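Local structure of myosin-17 (Arabidopsis thaliana, 7KFL) at residues K176-L181 against T244-F249; P180-C185 against V252-S257. The protein is a plant class XI myosin motor whose globular tail, the cargo-binding domain described here, probably links the actin-based motor to the cargo it carries. All blocks are in the same frame, centred on the assembly; numbering follows the deposited sequence.

Contact 1. Residues K176-L181 against T244-F249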
loop_
_atom_site.group_PDB
_atom_site.type_symbol
_atom_site.label_atom_id
_atom_site.label_comp_id
_atom_site.label_asym_id
_atom_site.label_seq_id
_atom_site.Cartn_x
_atom_site.Cartn_y
_atom_site.Cartn_z
ATOM N N LYS A 176 2.386 -9.949 -3.975
ATOM C CA LYS A 176 2.861 -11.206 -4.619
ATOM C C LYS A 176 3.236 -12.239 -3.548
ATOM O O LYS A 176 3.105 -13.449 -3.828
ATOM C CB LYS A 176 4.056 -10.902 -5.529
ATOM C CG LYS A 176 4.694 -12.101 -6.220
ATOM C CD LYS A 176 6.135 -11.848 -6.622
ATOM C CE LYS A 176 6.457 -12.275 -8.039
ATOM N NZ LYS A 176 7.680 -11.604 -8.546
ATOM N N GLU A 177 3.699 -11.786 -2.380
ATOM C CA GLU A 177 4.186 -12.664 -1.281
ATOM C C GLU A 177 2.995 -13.259 -0.516
ATOM O O GLU A 177 3.075 -14.454 -0.165
ATOM C CB GLU A 177 5.112 -11.888 -0.343
ATOM C CG GLU A 177 5.975 -12.788 0.523
ATOM C CD GLU A 177 6.977 -12.057 1.398
ATOM O OE1 GLU A 177 7.852 -11.358 0.840
ATOM O OE2 GLU A 177 6.872 -12.178 2.638
ATOM N N ILE A 178 1.944 -12.468 -0.263
ATOM C CA ILE A 178 0.763 -12.888 0.556
ATOM C C ILE A 178 -0.352 -13.419 -0.354
ATOM O O ILE A 178 -1.361 -13.899 0.200
ATOM C CB ILE A 178 0.260 -11.752 1.475
ATOM C CG1 ILE A 178 -0.419 -10.619 0.701
ATOM C CG2 ILE A 178 1.391 -11.243 2.359
ATOM C CD1 ILE A 178 -0.958 -9.515 1.582
ATOM N N SER A 179 -0.183 -13.354 -1.681
ATOM C CA SER A 179 -1.169 -13.859 -2.676
ATOM C C SER A 179 -1.305 -15.377 -2.546
ATOM O O SER A 179 -2.422 -15.877 -2.432
ATOM C CB SER A 179 -0.818 -13.433 -4.088
ATOM O OG SER A 179 -1.886 -13.704 -4.986
ATOM N N PRO A 180 -0.199 -16.161 -2.541
ATOM C CA PRO A 180 -0.287 -17.615 -2.391
ATOM C C PRO A 180 -0.849 -18.067 -1.031
ATOM O O PRO A 180 -1.460 -19.118 -0.983
ATOM C CB PRO A 180 1.166 -18.104 -2.535
ATOM C CG PRO A 180 1.891 -16.957 -3.199
ATOM C CD PRO A 180 1.192 -15.712 -2.695
ATOM N N LEU A 181 -0.631 -17.273 0.026
ATOM C CA LEU A 181 -1.102 -17.570 1.410
ATOM C C LEU A 181 -2.626 -17.417 1.471
ATOM O O LEU A 181 -3.285 -18.294 2.065
ATOM C CB LEU A 181 -0.417 -16.629 2.409
ATOM C CG LEU A 181 1.111 -16.650 2.418
ATOM C CD1 LEU A 181 1.650 -15.668 3.447
ATOM C CD2 LEU A 181 1.646 -18.048 2.689
ATOM N N THR A 244 -2.786 0.055 4.034
ATOM C CA THR A 244 -4.211 0.367 3.728
ATOM C C THR A 244 -4.558 -0.193 2.342
ATOM O O THR A 244 -5.617 -0.826 2.217
ATOM C CB THR A 244 -4.503 1.869 3.824
ATOM O OG1 THR A 244 -4.154 2.310 5.136
ATOM C CG2 THR A 244 -5.953 2.206 3.555
ATOM N N GLN A 245 -3.685 0.017 1.353
ATOM C CA GLN A 245 -3.857 -0.492 -0.037
ATOM C C GLN A 245 -3.723 -2.022 -0.059
ATOM O O GLN A 245 -4.371 -2.652 -0.913
ATOM C CB GLN A 245 -2.854 0.170 -0.987
ATOM C CG GLN A 245 -3.164 1.635 -1.267
ATOM C CD GLN A 245 -2.558 2.132 -2.558
ATOM O OE1 GLN A 245 -1.478 1.707 -2.968
ATOM N NE2 GLN A 245 -3.250 3.052 -3.210
ATOM N N ILE A 246 -2.918 -2.599 0.839
ATOM C CA ILE A 246 -2.673 -4.072 0.921
ATOM C C ILE A 246 -3.876 -4.757 1.585
ATOM O O ILE A 246 -4.247 -5.855 1.129
ATOM C CB ILE A 246 -1.349 -4.367 1.653
ATOM C CG1 ILE A 246 -0.142 -3.986 0.793
ATOM C CG2 ILE A 246 -1.277 -5.819 2.104
ATOM C CD1 ILE A 246 0.167 -4.976 -0.308
ATOM N N PHE A 247 -4.448 -4.154 2.632
ATOM C CA PHE A 247 -5.646 -4.681 3.337
ATOM C C PHE A 247 -6.855 -4.596 2.396
ATOM O O PHE A 247 -7.706 -5.511 2.433
ATOM C CB PHE A 247 -5.866 -3.967 4.674
ATOM C CG PHE A 247 -5.186 -4.636 5.843
ATOM C CD1 PHE A 247 -3.810 -4.809 5.859
ATOM C CD2 PHE A 247 -5.919 -5.101 6.926
ATOM C CE1 PHE A 247 -3.183 -5.427 6.931
ATOM C CE2 PHE A 247 -5.291 -5.717 7.998
ATOM C CZ PHE A 247 -3.924 -5.880 7.999
ATOM N N SER A 248 -6.912 -3.546 1.572
ATOM C CA SER A 248 -7.836 -3.418 0.411
ATOM C C SER A 248 -7.764 -4.694 -0.440
ATOM O O SER A 248 -8.823 -5.294 -0.695
ATOM C CB SER A 248 -7.527 -2.183 -0.403
ATOM O OG SER A 248 -7.699 -2.423 -1.791
ATOM N N PHE A 249 -6.555 -5.099 -0.838
ATOM C CA PHE A 249 -6.277 -6.323 -1.638
ATOM C C PHE A 249 -6.796 -7.564 -0.897
ATOM O O PHE A 249 -7.470 -8.402 -1.528
ATOM C CB PHE A 249 -4.780 -6.416 -1.949
ATOM C CG PHE A 249 -4.319 -7.739 -2.503
ATOM C CD1 PHE A 249 -4.539 -8.069 -3.831
ATOM C CD2 PHE A 249 -3.646 -8.647 -1.699
ATOM C CE1 PHE A 249 -4.105 -9.283 -4.342
ATOM C CE2 PHE A 249 -3.214 -9.862 -2.212
ATOM C CZ PHE A 249 -3.442 -10.177 -3.532
#

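Contact 2. Residues P180-C185 against V252-S257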
loop_
_atom_site.group_PDB
_atom_site.type_symbol
_atom_site.label_atom_id
_atom_site.label_comp_id
_atom_site.label_asym_id
_atom_site.label_seq_id
_atom_site.Cartn_x
_atom_site.Cartn_y
_atom_site.Cartn_z
ATOM N N PRO A 180 -0.199 -16.161 -2.541
ATOM C CA PRO A 180 -0.287 -17.615 -2.391
ATOM C C PRO A 180 -0.849 -18.067 -1.031
ATOM O O PRO A 180 -1.460 -19.118 -0.983
ATOM C CB PRO A 180 1.166 -18.104 -2.535
ATOM C CG PRO A 180 1.891 -16.957 -3.199
ATOM C CD PRO A 180 1.192 -15.712 -2.695
ATOM N N LEU A 181 -0.631 -17.273 0.026
ATOM C CA LEU A 181 -1.102 -17.570 1.410
ATOM C C LEU A 181 -2.626 -17.417 1.471
ATOM O O LEU A 181 -3.285 -18.294 2.065
ATOM C CB LEU A 181 -0.417 -16.629 2.409
ATOM C CG LEU A 181 1.111 -16.650 2.418
ATOM C CD1 LEU A 181 1.650 -15.668 3.447
ATOM C CD2 LEU A 181 1.646 -18.048 2.689
ATOM N N LEU A 182 -3.160 -16.343 0.882
ATOM C CA LEU A 182 -4.622 -16.135 0.704
ATOM C C LEU A 182 -5.160 -17.246 -0.208
ATOM O O LEU A 182 -6.252 -17.774 0.081
ATOM C CB LEU A 182 -4.869 -14.739 0.120
ATOM C CG LEU A 182 -4.489 -13.572 1.032
ATOM C CD1 LEU A 182 -4.459 -12.262 0.259
ATOM C CD2 LEU A 182 -5.439 -13.470 2.215
ATOM N N GLY A 183 -4.393 -17.608 -1.243
ATOM C CA GLY A 183 -4.652 -18.772 -2.112
ATOM C C GLY A 183 -4.928 -20.029 -1.304
ATOM O O GLY A 183 -5.848 -20.778 -1.681
ATOM N N LEU A 184 -4.166 -20.253 -0.226
ATOM C CA LEU A 184 -4.296 -21.445 0.658
ATOM C C LEU A 184 -5.435 -21.228 1.666
ATOM O O LEU A 184 -6.107 -22.222 1.999
ATOM C CB LEU A 184 -2.961 -21.715 1.364
ATOM C CG LEU A 184 -1.803 -22.146 0.461
ATOM C CD1 LEU A 184 -0.495 -22.169 1.233
ATOM C CD2 LEU A 184 -2.061 -23.506 -0.168
ATOM N N CYS A 185 -5.646 -19.992 2.134
ATOM C CA CYS A 185 -6.784 -19.607 3.019
ATOM C C CYS A 185 -8.116 -19.913 2.320
ATOM O O CYS A 185 -9.021 -20.438 2.988
ATOM C CB CYS A 185 -6.744 -18.131 3.402
ATOM S SG CYS A 185 -5.520 -17.730 4.676
ATOM N N VAL A 252 -10.611 -7.761 -0.805
ATOM C CA VAL A 252 -11.097 -8.106 -2.174
ATOM C C VAL A 252 -10.999 -9.622 -2.371
ATOM O O VAL A 252 -12.013 -10.229 -2.746
ATOM C CB VAL A 252 -10.296 -7.334 -3.242
ATOM C CG1 VAL A 252 -10.472 -7.912 -4.640
ATOM C CG2 VAL A 252 -10.649 -5.857 -3.227
ATOM N N GLN A 253 -9.821 -10.201 -2.129
ATOM C CA GLN A 253 -9.521 -11.638 -2.381
ATOM C C GLN A 253 -10.474 -12.525 -1.568
ATOM O O GLN A 253 -11.001 -13.498 -2.141
ATOM C CB GLN A 253 -8.059 -11.939 -2.043
ATOM C CG GLN A 253 -7.071 -11.294 -3.003
ATOM C CD GLN A 253 -7.254 -11.799 -4.412
ATOM O OE1 GLN A 253 -7.345 -13.001 -4.653
ATOM N NE2 GLN A 253 -7.318 -10.880 -5.361
ATOM N N LEU A 254 -10.692 -12.191 -0.291
ATOM C CA LEU A 254 -11.512 -12.996 0.653
ATOM C C LEU A 254 -13.001 -12.805 0.358
ATOM O O LEU A 254 -13.725 -13.819 0.327
ATOM C CB LEU A 254 -11.184 -12.592 2.094
ATOM C CG LEU A 254 -9.769 -12.924 2.568
ATOM C CD1 LEU A 254 -9.552 -12.434 3.993
ATOM C CD2 LEU A 254 -9.489 -14.417 2.466
ATOM N N PHE A 255 -13.449 -11.561 0.165
ATOM C CA PHE A 255 -14.879 -11.235 -0.077
ATOM C C PHE A 255 -15.326 -11.794 -1.434
ATOM O O PHE A 255 -16.474 -12.254 -1.528
ATOM C CB PHE A 255 -15.141 -9.730 -0.012
ATOM C CG PHE A 255 -16.592 -9.375 -0.206
ATOM C CD1 PHE A 255 -17.495 -9.494 0.839
ATOM C CD2 PHE A 255 -17.063 -8.965 -1.442
ATOM C CE1 PHE A 255 -18.832 -9.182 0.655
ATOM C CE2 PHE A 255 -18.400 -8.649 -1.622
ATOM C CZ PHE A 255 -19.282 -8.762 -0.574
ATOM N N ASN A 256 -14.462 -11.738 -2.450
ATOM C CA ASN A 256 -14.784 -12.222 -3.819
ATOM C C ASN A 256 -14.971 -13.746 -3.801
ATOM O O ASN A 256 -15.812 -14.233 -4.574
ATOM C CB ASN A 256 -13.736 -11.791 -4.848
ATOM C CG ASN A 256 -13.850 -10.333 -5.240
ATOM O OD1 ASN A 256 -14.817 -9.657 -4.895
ATOM N ND2 ASN A 256 -12.863 -9.838 -5.968
ATOM N N SER A 257 -14.236 -14.467 -2.946
ATOM C CA SER A 257 -14.287 -15.951 -2.840
ATOM C C SER A 257 -15.624 -16.389 -2.222
ATOM O O SER A 257 -16.105 -17.487 -2.575
ATOM C CB SER A 257 -13.101 -16.498 -2.079
ATOM O OG SER A 257 -13.145 -16.130 -0.710
#

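Contact 1. Residues K176-L181 against T244-F249
Ile178 and Ile246 meet through the ends of their branches, CD1 of Ile178 lying 3.7 Å from CG2 of Ile246, with the two side chains crossing obliquely between their helices. Phe249 reaches over from the same helix as Ile246, and the rim of its ring does the touching: CE2 stands 4.1 Å from CG1 of Ile178, and CZ lies 4.1 Å from OG of Ser179. Both partners sit near the plane of the ring, so neither covers a face. Ile178 and Phe249 come from facing helices and overlap alongside, so that CG1 rather than the tip of Ile178 is nearest the ring.

The torsions account for this reach. Phe249 holds CG opposite its own backbone N (chi1 168°), which extends the ring toward helix 150-186. In Ile178, CG1 lies between the backbone N and the carbonyl carbon (chi1 71°), and an extended chi2 carries CD1 on to Ile246. Long apolar side chains suit this place because the local helix axes come no closer than 11.4 Å; the small hydroxymethyl group of Ser179 fits beside the ring's edge.

Farther out, Leu174 of helix 150-186 also packs on Ile246, while Ser221 of helix 205-231 touches Ile178. Glu177, on another side of its helix, is hydrogen-bonded through its two carboxylate oxygens to Tyr225 and Ser221, tying helix 150-186 to helix 205-231. Pro180, which has no amide hydrogen, accompanies a kink here. The two short segments point the same general way, their axes crossing at -27°, an apolar helix-helix interface within the long helical bundle of a myosin globular tail.

Contact 2. Residues P180-C185 against V252-S257
Leu182 faces Gln253 and Leu254 across two neighbouring helices of the globular tail's helical bundle, in the part of the sequence that the DIL family covers on the 252-257 side. The apolar contact pairs the two leucines through one methyl each, CD2 of Leu182 standing 4.2 Å from CD2 of Leu254, and the side chains cross at about a right angle. Leu254 leaves its backbone at a slant to the other helix, but its end turns nearer; with CG opposite the carbonyl carbon (chi1 -66°), the branched tip can meet its partner. Leucine suits both places, since its forked end offers two methyls: CD1 of Leu182 is used on Gln253, touching CB at 4.3 Å. Gln253, partly exposed, thus supplies the aliphatic root of a polar side chain to an otherwise buried contact.

Other apolar side chains pack on the two leucines. Ile218 of helix 205-231 and Ile250 pack on Leu182, while Ile302 of helix 300-309 packs on Leu254. Cys185, buried too, turns its CB toward the 252-257 segment and touches Trp215.

No hydrogen bond crosses between the segments. Asn256 accepts a bond from the backbone N of Leu378 through OD1. Ser257, three residues after Leu254, donates through OG to the carbonyl oxygen of Leu254 at 2.6 Å, approaching at 127° to the C=O and tilted 31° from the carbonyl plane.

In the fold
Contacts 1 and 2 join the same two helices, 150-186 and 236-260, at successive levels, with centres about 9 Å apart. They share Pro180 and Leu181 and meet directly where CE2 of Phe249 lies 3.7 Å from CD1 of Leu182, so the apolar seam runs on from one to the other. Both are buried, but contact 1 lies about 9 Å from the centre of the chain and contact 2 about 17 Å. The inner one relies on an aromatic edge and branched isoleucines, with a partly exposed serine beside the ring; the outer one rests on leucine methyls and the aliphatic part of a glutamine. Helix 205-231 packs against both, whereas helix 300-309 joins at contact 2.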